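Local coordinates for Serine/threonine protein phosphatase Stp1 (Streptococcus agalactiae, PDB 2PK0) that probably removes phosphate groups from phosphorylated serine and threonine residues of proteins, as a magnesium-binding bacterial phosphatase of the PP2C family, at residues Ile126-Gln131 with Glu188-Val193; Asp220-Leu225 with Val240-Val245; His141-Glu146 with Lys164-Gln169; Ala119-Ser124 with Asn175-Asp180; Gly15-Asn20 with Gly233-Ile238. All blocks are in the same frame, centred on the assembly; numbering follows the deposited sequence.

Overall arrangement
Starting from the N terminus, the loop G15-N20 meets G233-I238 near the C terminus, so interaction 5 closes the longest loop of the set and encloses interactions 1, 3 and 4. Segment A119-S124 pairs with N175-D180 (interaction 4), at the edge of one sheet, while I126-Q131 pairs with E188-V193 (interaction 1) inside the other. These two closures cross, and interaction 3, H141-E146 with K164-Q169, is nested in both. Interaction 2 opens after interaction 1 has closed and crosses interaction 5; it lays helix 218-231 on the sheet that holds interaction 1. Interactions 3 and 4 touch through H141, I167 and Q169, while interaction 5 contains D236, a magnesium ligand.

Interaction 1: Ile126-Gln131 with Glu188-Val193; sequences IGIVRQ and EGDYLV
Within one of the two antiparallel sheets of the PP2C sandwich, G127 to V129 run alongside Y191 to V193, the local strand axes 156° apart. G127 and V193 form a hydrogen-bonded pair in which each N-H serves the other's carbonyl, and the V129-Y191 pair repeats the pattern, its V129 N to Y191 O bond measuring 2.8 Å. Between them I128 and L192 make a non-hydrogen-bonded pair. The side chains alternate. On one face L192 CD1 touches I126 CG2 at 3.7 Å and I128 CG1 at 4.1 Å; on the other, V129 CG2 meets V193 CG2 at 4.0 Å, next to the CB of Y191.

Beyond the last bridge, a salt bridge continues the pairing. R130 holds D190 side-on, NE reaching OD1 at 2.8 Å and NH2 reaching OD2 at 2.6 Å, both carboxylate oxygens being met on the syn side and nearly in the guanidinium plane. The bend at chi3 (-57°) after an extended start swings the guanidinium round so that its NE/NH2 edge meets D190. D190 OD2 also accepts from the backbone N of E187, which should steady the carboxylate. Water 1 links V129 O and G189 O, where the strands part.

The L192 face is turned to V109 and I116 of the second sheet. On the opposite face V193 packs on L242 and the Y191 ring meets that of Y244. Strand 125-130 continues into pairing with 133-136, and 191-195 is flanked on its far edge by 238-245.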
# COMPACT_ATOMS: atom_id res chain seq x y z
N ILE A 126 -1.37 0.89 5.52
CA ILE A 126 -2.74 0.42 5.58
C ILE A 126 -3.33 0.82 6.92
O ILE A 126 -2.71 0.57 7.98
CB ILE A 126 -2.83 -1.10 5.47
CG1 ILE A 126 -2.23 -1.57 4.14
CG2 ILE A 126 -4.26 -1.57 5.59
CD1 ILE A 126 -2.08 -3.05 4.10
N GLY A 127 -4.50 1.44 6.89
CA GLY A 127 -5.19 1.79 8.11
C GLY A 127 -6.69 1.55 8.07
O GLY A 127 -7.27 1.37 7.00
N ILE A 128 -7.31 1.54 9.23
CA ILE A 128 -8.76 1.48 9.29
C ILE A 128 -9.24 2.73 9.97
O ILE A 128 -8.69 3.15 10.98
CB ILE A 128 -9.27 0.23 10.07
CG1 ILE A 128 -9.05 -1.04 9.26
CG2 ILE A 128 -10.76 0.35 10.42
CD1 ILE A 128 -9.16 -2.26 10.09
N VAL A 129 -10.26 3.35 9.39
CA VAL A 129 -10.95 4.45 10.05
C VAL A 129 -12.31 3.97 10.59
O VAL A 129 -13.17 3.54 9.84
CB VAL A 129 -11.09 5.64 9.10
CG1 VAL A 129 -11.97 6.74 9.71
CG2 VAL A 129 -9.70 6.16 8.73
N ARG A 130 -12.46 4.03 11.91
CA ARG A 130 -13.70 3.61 12.60
C ARG A 130 -14.12 4.68 13.60
O ARG A 130 -13.28 5.16 14.36
CB ARG A 130 -13.47 2.29 13.36
CG ARG A 130 -14.67 1.70 14.09
CD ARG A 130 -14.33 0.29 14.60
NE ARG A 130 -13.91 -0.56 13.48
CZ ARG A 130 -13.04 -1.57 13.55
NH1 ARG A 130 -12.45 -1.88 14.70
NH2 ARG A 130 -12.73 -2.25 12.45
N GLN A 131 -15.40 5.03 13.59
CA GLN A 131 -15.96 6.02 14.52
C GLN A 131 -15.07 7.26 14.63
O GLN A 131 -14.71 7.68 15.73
CB GLN A 131 -16.20 5.41 15.90
CG GLN A 131 -17.17 4.22 15.94
CD GLN A 131 -18.63 4.61 15.74
OE1 GLN A 131 -19.16 5.46 16.46
NE2 GLN A 131 -19.29 4.00 14.76
N GLU A 188 -19.13 -2.64 9.89
CA GLU A 188 -20.01 -1.77 9.10
C GLU A 188 -19.68 -0.30 9.36
O GLU A 188 -19.60 0.12 10.50
CB GLU A 188 -21.48 -2.05 9.43
CG GLU A 188 -22.09 -3.15 8.58
CD GLU A 188 -23.48 -3.60 9.06
OE1 GLU A 188 -24.08 -2.91 9.92
OE2 GLU A 188 -23.96 -4.65 8.59
N GLY A 189 -19.46 0.45 8.29
CA GLY A 189 -19.09 1.86 8.43
C GLY A 189 -17.60 2.17 8.40
O GLY A 189 -17.22 3.34 8.36
N ASP A 190 -16.77 1.12 8.43
CA ASP A 190 -15.30 1.26 8.38
C ASP A 190 -14.83 1.78 7.03
O ASP A 190 -15.54 1.68 6.03
CB ASP A 190 -14.61 -0.09 8.62
CG ASP A 190 -14.56 -0.50 10.09
OD1 ASP A 190 -14.90 0.32 10.96
OD2 ASP A 190 -14.17 -1.65 10.37
N TYR A 191 -13.63 2.35 7.02
CA TYR A 191 -12.94 2.67 5.78
C TYR A 191 -11.57 2.03 5.89
O TYR A 191 -10.81 2.35 6.80
CB TYR A 191 -12.74 4.18 5.62
CG TYR A 191 -14.00 5.02 5.46
CD1 TYR A 191 -14.52 5.30 4.21
CD2 TYR A 191 -14.65 5.55 6.57
CE1 TYR A 191 -15.66 6.05 4.06
CE2 TYR A 191 -15.79 6.31 6.43
CZ TYR A 191 -16.30 6.55 5.17
OH TYR A 191 -17.44 7.31 5.03
N LEU A 192 -11.27 1.11 4.98
CA LEU A 192 -9.90 0.66 4.81
C LEU A 192 -9.22 1.75 4.01
O LEU A 192 -9.77 2.22 3.01
CB LEU A 192 -9.82 -0.65 4.01
CG LEU A 192 -8.43 -1.30 3.97
CD1 LEU A 192 -7.95 -1.66 5.37
CD2 LEU A 192 -8.45 -2.51 3.09
N VAL A 193 -8.03 2.16 4.46
CA VAL A 193 -7.27 3.17 3.75
C VAL A 193 -5.90 2.62 3.37
O VAL A 193 -5.04 2.44 4.21
CB VAL A 193 -7.11 4.45 4.60
CG1 VAL A 193 -6.40 5.56 3.79
CG2 VAL A 193 -8.46 4.94 5.10
O HOH W 1 -15.66 4.75 9.99

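Interaction 2: Asp220-Leu225 with Val240-Val245; sequences DKNQDL and VALVYV
N222 lays its carboxamide over the side chain of L242, CG standing 3.7 Å from L242 CD1, as the two side chains slide past each other in opposite directions. The same amide extends to V240, where N222 OD1 rests 3.3 Å from V240 CB and 3.7 Å from V240 CG1, a polar atom set against hydrocarbon. At its other end, ND2 makes a weak hydrogen bond to S9 OG of strand 6-13.

One helical turn further on, L225 supplies the apolar half of the contact. Its CD1 reaches L242 CD1 tip to tip at 4.1 Å and passes V240 CG1 at 4.2 Å, crossing that valine at about a right angle. The leucine is stretched beyond CB (chi2 180°), which carries CD1 forward from the helix to the sheet. V240 and L242, two residues apart on the strand, direct their side chains to the same face, whereas A241 between them points away.

The result is a helix packed on a sheet, the segment axes 9.5 Å apart at closest and inclined at 145°. On the strand's edges, V240 and L242 bond through the backbone to strand 6-13, and A241 and V243 to strand 191-195; helix 205-212 adds I208 and V211 against L225, and L212 against L242.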
# COMPACT_ATOMS: atom_id res chain seq x y z
N ASP A 220 -15.38 11.16 -4.39
CA ASP A 220 -15.15 12.59 -4.05
C ASP A 220 -14.20 12.73 -2.86
O ASP A 220 -13.40 13.67 -2.80
CB ASP A 220 -16.44 13.35 -3.73
CG ASP A 220 -17.22 13.79 -4.98
OD1 ASP A 220 -16.79 13.49 -6.11
OD2 ASP A 220 -18.29 14.43 -4.82
N LYS A 221 -14.31 11.81 -1.90
CA LYS A 221 -13.47 11.82 -0.71
C LYS A 221 -12.01 11.53 -1.07
O LYS A 221 -11.10 12.16 -0.52
CB LYS A 221 -13.97 10.81 0.32
CG LYS A 221 -15.16 11.28 1.16
CD LYS A 221 -15.99 10.07 1.61
CE LYS A 221 -17.04 10.46 2.63
NZ LYS A 221 -17.56 9.25 3.31
N ASN A 222 -11.80 10.60 -2.00
CA ASN A 222 -10.47 10.25 -2.45
C ASN A 222 -9.84 11.43 -3.16
O ASN A 222 -8.66 11.69 -2.99
CB ASN A 222 -10.54 9.03 -3.37
CG ASN A 222 -9.36 8.07 -3.19
OD1 ASN A 222 -8.29 8.45 -2.72
ND2 ASN A 222 -9.57 6.81 -3.58
N GLN A 223 -10.65 12.14 -3.94
CA GLN A 223 -10.22 13.37 -4.62
C GLN A 223 -9.83 14.45 -3.60
O GLN A 223 -8.83 15.13 -3.77
CB GLN A 223 -11.30 13.88 -5.59
CG GLN A 223 -10.85 15.02 -6.51
CD GLN A 223 -9.49 14.75 -7.17
OE1 GLN A 223 -8.48 15.39 -6.83
NE2 GLN A 223 -9.47 13.79 -8.11
N ASP A 224 -10.61 14.56 -2.53
CA ASP A 224 -10.31 15.50 -1.45
C ASP A 224 -9.04 15.18 -0.70
O ASP A 224 -8.38 16.07 -0.20
CB ASP A 224 -11.46 15.53 -0.43
CG ASP A 224 -12.67 16.29 -0.92
OD1 ASP A 224 -12.61 16.90 -2.00
OD2 ASP A 224 -13.68 16.28 -0.21
N LEU A 225 -8.71 13.90 -0.60
CA LEU A 225 -7.49 13.45 0.05
C LEU A 225 -6.24 13.88 -0.73
O LEU A 225 -5.27 14.33 -0.12
CB LEU A 225 -7.49 11.93 0.21
CG LEU A 225 -8.33 11.30 1.33
CD1 LEU A 225 -8.18 9.78 1.31
CD2 LEU A 225 -7.92 11.82 2.68
N VAL A 240 -3.91 6.27 -3.43
CA VAL A 240 -4.79 5.81 -2.36
C VAL A 240 -5.84 4.80 -2.85
O VAL A 240 -6.49 5.03 -3.88
CB VAL A 240 -5.52 6.99 -1.63
CG1 VAL A 240 -6.19 6.53 -0.35
CG2 VAL A 240 -4.57 8.12 -1.29
N ALA A 241 -5.99 3.70 -2.13
CA ALA A 241 -7.18 2.84 -2.27
C ALA A 241 -8.06 2.99 -1.04
O ALA A 241 -7.59 2.84 0.10
CB ALA A 241 -6.78 1.41 -2.44
N LEU A 242 -9.33 3.28 -1.26
CA LEU A 242 -10.28 3.34 -0.15
C LEU A 242 -11.32 2.27 -0.33
O LEU A 242 -11.81 2.09 -1.44
CB LEU A 242 -10.99 4.69 -0.09
CG LEU A 242 -10.20 5.94 0.27
CD1 LEU A 242 -11.05 7.13 -0.09
CD2 LEU A 242 -9.86 5.95 1.74
N VAL A 243 -11.62 1.56 0.76
CA VAL A 243 -12.72 0.60 0.79
C VAL A 243 -13.71 1.00 1.90
O VAL A 243 -13.33 1.09 3.05
CB VAL A 243 -12.23 -0.84 1.06
CG1 VAL A 243 -13.36 -1.85 0.83
CG2 VAL A 243 -11.01 -1.19 0.21
N TYR A 244 -14.97 1.24 1.54
CA TYR A 244 -16.02 1.55 2.51
C TYR A 244 -16.94 0.34 2.71
O TYR A 244 -17.37 -0.29 1.75
CB TYR A 244 -16.83 2.76 2.03
CG TYR A 244 -18.05 3.04 2.89
CD1 TYR A 244 -17.92 3.44 4.22
CD2 TYR A 244 -19.33 2.92 2.36
CE1 TYR A 244 -19.02 3.70 5.00
CE2 TYR A 244 -20.44 3.17 3.14
CZ TYR A 244 -20.27 3.55 4.45
OH TYR A 244 -21.37 3.80 5.23
N VAL A 245 -17.26 0.03 3.97
CA VAL A 245 -18.06 -1.17 4.28
C VAL A 245 -19.51 -0.79 4.50
O VAL A 245 -19.86 -0.22 5.53
CB VAL A 245 -17.52 -1.89 5.52
CG1 VAL A 245 -18.26 -3.16 5.76
CG2 VAL A 245 -16.05 -2.17 5.35

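Interaction 3: His141-Glu146 with Lys164-Gln169; sequences HSLVNE and KNIITQ
H141 presents one ring face to Q169, whose NE2 sits 3.1 Å above the ring plane, displaced toward the rim, with the ring and amide planes 65° apart. That amide nitrogen is hydrogen-bonded to E178 O, while H141 ND1 pairs with G122 N and NE2 with D180 OD2, so both flat groups have their rotation fixed by partners beyond the contact. Q169 places CG between its backbone N and carbonyl carbon (chi1 64°) and then runs extended, which brings NE2 over the imidazole.

T168 holds its OG1 in a similar place (chi1 61°); this turns CG2 toward the helix start, 3.5 Å from S142 C and 3.7 Å from E146 OE1. L143 CD1 and I166 CD1 lie side by side at 4.1 Å. Along the backbone, T168 N bonds to H141 O at 2.9 Å and L143 N more weakly to I166 O. S142 is the N-cap, with OG accepting a weak bond from N145 N. Water 2 joins V144 N to N165 OD1.

The contact thus fastens the beginning of helix 143-149 to the loop that follows helix 155-159, with H141 stacked on H120 at the end of strand 115-121.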
# COMPACT_ATOMS: atom_id res chain seq x y z
N HIS A 141 8.81 -0.19 7.03
CA HIS A 141 10.13 -0.80 7.03
C HIS A 141 11.16 0.26 6.75
O HIS A 141 11.55 0.49 5.62
CB HIS A 141 10.21 -1.95 6.03
CG HIS A 141 9.25 -3.04 6.33
ND1 HIS A 141 8.54 -3.70 5.35
CD2 HIS A 141 8.85 -3.57 7.51
CE1 HIS A 141 7.74 -4.59 5.92
NE2 HIS A 141 7.91 -4.53 7.23
N SER A 142 11.60 0.92 7.81
CA SER A 142 12.40 2.11 7.70
C SER A 142 13.54 2.02 8.68
O SER A 142 13.55 1.14 9.55
CB SER A 142 11.55 3.34 8.06
OG SER A 142 11.28 3.38 9.46
N LEU A 143 14.49 2.94 8.55
CA LEU A 143 15.64 2.99 9.43
C LEU A 143 15.24 3.30 10.87
O LEU A 143 15.69 2.60 11.78
CB LEU A 143 16.67 4.00 8.92
CG LEU A 143 18.13 3.92 9.36
CD1 LEU A 143 19.02 4.26 8.19
CD2 LEU A 143 18.43 4.86 10.49
N VAL A 144 14.41 4.33 11.07
CA VAL A 144 14.03 4.75 12.43
C VAL A 144 13.27 3.68 13.19
O VAL A 144 13.43 3.57 14.40
CB VAL A 144 13.32 6.17 12.52
CG1 VAL A 144 13.99 7.16 11.65
CG2 VAL A 144 11.82 6.13 12.19
N ASN A 145 12.48 2.85 12.49
CA ASN A 145 11.78 1.73 13.15
C ASN A 145 12.71 0.59 13.56
O ASN A 145 12.42 -0.10 14.51
CB ASN A 145 10.60 1.20 12.33
CG ASN A 145 9.41 2.14 12.34
OD1 ASN A 145 9.32 3.05 13.15
ND2 ASN A 145 8.50 1.92 11.43
N GLU A 146 13.82 0.41 12.84
CA GLU A 146 14.84 -0.57 13.23
C GLU A 146 15.55 -0.15 14.52
O GLU A 146 15.79 -0.99 15.41
CB GLU A 146 15.87 -0.80 12.13
CG GLU A 146 15.32 -1.56 10.95
CD GLU A 146 16.36 -2.37 10.20
OE1 GLU A 146 17.46 -1.82 9.89
OE2 GLU A 146 16.07 -3.56 9.92
N LYS A 164 14.92 12.08 6.52
CA LYS A 164 13.85 11.47 5.73
C LYS A 164 13.94 9.95 5.86
O LYS A 164 15.02 9.41 6.14
CB LYS A 164 13.96 11.90 4.27
N ASN A 165 12.81 9.27 5.68
CA ASN A 165 12.76 7.82 5.81
C ASN A 165 13.62 7.08 4.78
O ASN A 165 13.36 7.12 3.58
CB ASN A 165 11.30 7.30 5.75
CG ASN A 165 10.52 7.53 7.07
OD1 ASN A 165 11.08 7.46 8.17
ND2 ASN A 165 9.22 7.79 6.94
N ILE A 166 14.67 6.41 5.25
CA ILE A 166 15.44 5.50 4.42
C ILE A 166 14.82 4.10 4.53
O ILE A 166 14.75 3.53 5.62
CB ILE A 166 16.94 5.44 4.83
CG1 ILE A 166 17.61 6.81 4.70
CG2 ILE A 166 17.69 4.39 3.99
CD1 ILE A 166 17.88 7.52 6.03
N ILE A 167 14.36 3.56 3.42
CA ILE A 167 13.67 2.27 3.41
C ILE A 167 14.64 1.10 3.64
O ILE A 167 15.80 1.13 3.19
CB ILE A 167 12.86 2.15 2.10
CG1 ILE A 167 11.59 1.34 2.31
CG2 ILE A 167 13.71 1.63 0.93
CD1 ILE A 167 10.66 1.48 1.15
N THR A 168 14.20 0.10 4.40
CA THR A 168 15.09 -1.02 4.75
C THR A 168 14.83 -2.29 3.95
O THR A 168 15.67 -3.20 3.95
CB THR A 168 15.14 -1.35 6.27
OG1 THR A 168 13.84 -1.71 6.77
CG2 THR A 168 15.70 -0.18 7.05
N GLN A 169 13.67 -2.38 3.31
CA GLN A 169 13.45 -3.41 2.30
C GLN A 169 12.47 -3.00 1.20
O GLN A 169 11.60 -2.18 1.41
CB GLN A 169 13.04 -4.75 2.91
CG GLN A 169 11.74 -4.74 3.62
CD GLN A 169 11.39 -6.12 4.11
OE1 GLN A 169 11.95 -7.12 3.64
NE2 GLN A 169 10.47 -6.19 5.04
O HOH W 2 13.86 5.88 8.46

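Interaction 4: Ala119-Ser124 with Asn175-Asp180; sequences AHVGDS and NPVEPD
H120 swings its ring away from its own backbone N (chi1 151°) while D180 turns its carboxylate to lie beside its N (chi1 -69°), and so the two side chains run the same way on one face of the sheet. D180 OD2 approaches the ring edge, 3.4 Å from H120 CD2, with ring and carboxylate planes 48° apart. Neither group depends on this approach: D180 OD2 is hydrogen-bonded to H141 NE2, and H120 ND1 is hydrogen-bonded to E107 OE2 and NE2 to S139 O.

The backbones form a single antiparallel hydrogen-bonded pair, in which D180 N reaches H120 O at 2.9 Å and the return bond from H120 N to D180 O is weak. Here strand 180-185 begins as the outermost member of the second sheet of the PP2C sandwich, next to strand 115-121.

Next to the pair, V121 CG2 lies alongside the P179 ring, 3.7 Å from its CB. V121 CG1 comes more loosely to V177 CG1 at 4.5 Å. V177 also rests on I83 and N87 of helix 72-96, and A119 touches I83 as well.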
# COMPACT_ATOMS: atom_id res chain seq x y z
N ALA A 119 -0.53 -8.38 2.61
CA ALA A 119 0.92 -8.51 2.62
C ALA A 119 1.50 -7.11 2.44
O ALA A 119 0.98 -6.33 1.64
CB ALA A 119 1.38 -9.42 1.49
N HIS A 120 2.59 -6.81 3.15
CA HIS A 120 3.13 -5.44 3.24
C HIS A 120 4.66 -5.41 3.24
O HIS A 120 5.28 -6.13 3.99
CB HIS A 120 2.57 -4.76 4.49
CG HIS A 120 3.47 -3.72 5.08
ND1 HIS A 120 3.73 -2.52 4.46
CD2 HIS A 120 4.12 -3.68 6.27
CE1 HIS A 120 4.52 -1.79 5.23
NE2 HIS A 120 4.78 -2.48 6.33
N VAL A 121 5.25 -4.58 2.36
CA VAL A 121 6.69 -4.47 2.17
C VAL A 121 7.01 -3.00 1.87
O VAL A 121 6.56 -2.49 0.86
CB VAL A 121 7.17 -5.25 0.91
CG1 VAL A 121 8.69 -5.05 0.69
CG2 VAL A 121 6.86 -6.71 1.00
N GLY A 122 7.76 -2.32 2.73
CA GLY A 122 8.10 -0.92 2.49
C GLY A 122 7.52 0.08 3.48
O GLY A 122 7.28 -0.25 4.65
N ASP A 123 7.30 1.30 3.00
CA ASP A 123 6.76 2.37 3.83
C ASP A 123 5.38 2.86 3.36
O ASP A 123 4.91 3.92 3.75
CB ASP A 123 7.74 3.55 3.95
CG ASP A 123 8.08 4.18 2.61
OD1 ASP A 123 7.73 3.60 1.55
OD2 ASP A 123 8.72 5.26 2.61
N SER A 124 4.75 2.07 2.51
CA SER A 124 3.35 2.29 2.20
C SER A 124 2.53 1.87 3.42
O SER A 124 3.02 1.18 4.31
CB SER A 124 2.95 1.50 0.96
OG SER A 124 3.52 2.05 -0.21
N ASN A 175 18.63 -9.98 -1.17
CA ASN A 175 18.16 -10.90 -0.14
C ASN A 175 16.66 -11.15 -0.33
O ASN A 175 15.98 -10.30 -0.91
CB ASN A 175 18.42 -10.29 1.25
CG ASN A 175 19.88 -9.96 1.47
OD1 ASN A 175 20.76 -10.57 0.87
ND2 ASN A 175 20.14 -8.98 2.33
N PRO A 176 16.14 -12.30 0.14
CA PRO A 176 14.67 -12.48 0.11
C PRO A 176 13.93 -11.44 0.97
O PRO A 176 14.49 -10.97 1.97
CB PRO A 176 14.47 -13.88 0.72
CG PRO A 176 15.80 -14.56 0.57
CD PRO A 176 16.84 -13.49 0.67
N VAL A 177 12.72 -11.05 0.59
CA VAL A 177 11.98 -10.07 1.38
C VAL A 177 11.24 -10.77 2.49
O VAL A 177 10.87 -11.93 2.34
CB VAL A 177 10.98 -9.19 0.57
CG1 VAL A 177 11.71 -8.20 -0.30
CG2 VAL A 177 10.07 -10.04 -0.26
N GLU A 178 11.04 -10.07 3.60
CA GLU A 178 10.20 -10.54 4.70
C GLU A 178 8.96 -9.64 4.80
O GLU A 178 8.97 -8.67 5.54
CB GLU A 178 10.96 -10.45 6.03
CG GLU A 178 12.44 -10.88 6.00
CD GLU A 178 13.24 -10.37 7.22
OE1 GLU A 178 12.65 -10.25 8.31
OE2 GLU A 178 14.45 -10.09 7.08
N PRO A 179 7.89 -9.96 4.05
CA PRO A 179 6.67 -9.15 4.17
C PRO A 179 5.93 -9.35 5.48
O PRO A 179 6.07 -10.40 6.10
CB PRO A 179 5.80 -9.64 3.01
CG PRO A 179 6.29 -11.00 2.72
CD PRO A 179 7.74 -11.06 3.09
N ASP A 180 5.16 -8.34 5.91
CA ASP A 180 4.32 -8.49 7.09
C ASP A 180 2.96 -8.91 6.61
O ASP A 180 2.44 -8.32 5.68
CB ASP A 180 4.17 -7.17 7.84
CG ASP A 180 5.44 -6.71 8.50
OD1 ASP A 180 6.32 -7.55 8.77
OD2 ASP A 180 5.55 -5.48 8.75

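Interaction 5: Gly15-Asn20 with Gly233-Ile238; sequences GQRRSN and GGLDNI. With MG (magnesium ion), chain F.
The loops G15-N20 and G233-I238 touch along their backbones, G15 CA lying 4.6 Å from G234 CA and R17 N donating a weak but nearly straight bond (176°) to G234 O. G233, with positive phi, ends helix 218-231 in a Schellman motif, and its carbonyl lies against Q16 CB at 3.5 Å. R17 bends at chi2 and chi3 and runs beside L235, CG to CD2 at 3.8 Å.

N237 makes a side-chain hydrogen bond between the loops. Its ND2 bonds to N20 O at 3.1 Å and to I14 O, while OD1 accepts from Q22 N, so the amide is pinned at both ends. D236 binds magnesium through OD2 at 2.1 Å; three waters and D41 and D197 complete the site. The D236 carboxylate stands anti to the backbone N (chi1 -172°), and OD1, which takes a bond from the metal-bound water 3, is also met by R18: the oxygen sits over one face of the guanidinium, 3.4 Å from NH1, an attraction of charges with no N-H aimed at it.

Around the contact, I238 starts strand 238-245, pairing with D13 at the end of strand 6-13 and packing its side chain on I226, A229 and N230 of helix 218-231.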
# COMPACT_ATOMS: atom_id res chain seq x y z
N GLY A 15 1.39 14.58 -7.86
CA GLY A 15 1.88 15.53 -6.86
C GLY A 15 2.30 16.86 -7.48
O GLY A 15 2.61 16.93 -8.67
N GLN A 16 2.31 17.92 -6.67
CA GLN A 16 2.70 19.27 -7.09
C GLN A 16 4.13 19.34 -7.58
O GLN A 16 4.40 19.92 -8.63
CB GLN A 16 2.57 20.25 -5.92
CG GLN A 16 1.17 20.71 -5.66
CD GLN A 16 0.70 21.69 -6.69
OE1 GLN A 16 -0.37 21.53 -7.29
NE2 GLN A 16 1.51 22.71 -6.93
N ARG A 17 5.04 18.72 -6.84
CA ARG A 17 6.46 18.93 -7.07
C ARG A 17 7.20 17.92 -7.93
O ARG A 17 8.42 17.99 -8.04
CB ARG A 17 7.17 19.08 -5.72
CG ARG A 17 6.72 20.33 -5.00
CD ARG A 17 7.43 21.51 -5.58
NE ARG A 17 8.78 21.56 -5.03
CZ ARG A 17 9.13 22.35 -4.03
NH1 ARG A 17 8.23 23.15 -3.48
NH2 ARG A 17 10.37 22.32 -3.57
N ARG A 18 6.50 16.98 -8.53
CA ARG A 18 7.18 15.95 -9.31
C ARG A 18 6.63 15.78 -10.72
O ARG A 18 5.47 16.06 -10.99
CB ARG A 18 7.24 14.62 -8.56
CG ARG A 18 8.15 14.65 -7.35
CD ARG A 18 8.94 13.38 -7.23
NE ARG A 18 9.41 13.18 -5.87
CZ ARG A 18 9.64 11.98 -5.32
NH1 ARG A 18 9.42 10.88 -6.03
NH2 ARG A 18 10.06 11.90 -4.07
N SER A 19 7.49 15.33 -11.63
CA SER A 19 7.14 15.27 -13.04
C SER A 19 7.02 13.84 -13.50
O SER A 19 6.93 13.58 -14.70
CB SER A 19 8.21 15.96 -13.86
OG SER A 19 9.43 15.22 -13.78
N ASN A 20 7.03 12.92 -12.56
CA ASN A 20 6.96 11.51 -12.89
C ASN A 20 6.27 10.77 -11.75
O ASN A 20 6.67 10.90 -10.59
CB ASN A 20 8.37 10.98 -13.15
CG ASN A 20 8.36 9.60 -13.72
OD1 ASN A 20 9.29 8.83 -13.52
ND2 ASN A 20 7.32 9.27 -14.43
N GLY A 233 1.68 20.35 0.20
CA GLY A 233 3.00 20.40 -0.43
C GLY A 233 3.15 19.56 -1.68
O GLY A 233 3.84 19.97 -2.64
N GLY A 234 2.52 18.38 -1.66
CA GLY A 234 2.56 17.45 -2.79
C GLY A 234 3.95 16.96 -3.18
O GLY A 234 4.19 16.68 -4.36
N LEU A 235 4.86 16.84 -2.21
CA LEU A 235 6.26 16.57 -2.50
C LEU A 235 6.55 15.20 -3.08
O LEU A 235 7.68 14.93 -3.48
CB LEU A 235 7.12 16.74 -1.26
CG LEU A 235 7.07 18.08 -0.53
CD1 LEU A 235 8.07 18.06 0.58
CD2 LEU A 235 7.33 19.23 -1.45
N ASP A 236 5.56 14.33 -3.14
CA ASP A 236 5.78 12.99 -3.62
C ASP A 236 4.50 12.55 -4.31
O ASP A 236 3.48 13.21 -4.16
CB ASP A 236 6.13 12.06 -2.45
CG ASP A 236 6.58 10.67 -2.89
OD1 ASP A 236 6.72 10.39 -4.10
OD2 ASP A 236 6.76 9.81 -2.01
N ASN A 237 4.58 11.48 -5.09
CA ASN A 237 3.41 10.85 -5.69
C ASN A 237 2.46 10.39 -4.60
O ASN A 237 2.88 9.82 -3.61
CB ASN A 237 3.81 9.65 -6.54
CG ASN A 237 4.87 9.99 -7.58
OD1 ASN A 237 5.76 9.17 -7.84
ND2 ASN A 237 4.76 11.16 -8.19
N ILE A 238 1.17 10.67 -4.78
CA ILE A 238 0.14 10.27 -3.81
C ILE A 238 -0.74 9.23 -4.46
O ILE A 238 -1.14 9.41 -5.61
CB ILE A 238 -0.75 11.44 -3.48
CG1 ILE A 238 0.07 12.73 -3.42
CG2 ILE A 238 -1.48 11.17 -2.21
CD1 ILE A 238 -0.74 13.97 -3.74
MG MG F . 6.56 7.69 -2.20
O HOH W 3 7.76 7.63 -4.03
O HOH W 4 4.85 7.56 -3.52
O HOH W 5 8.55 7.40 -1.42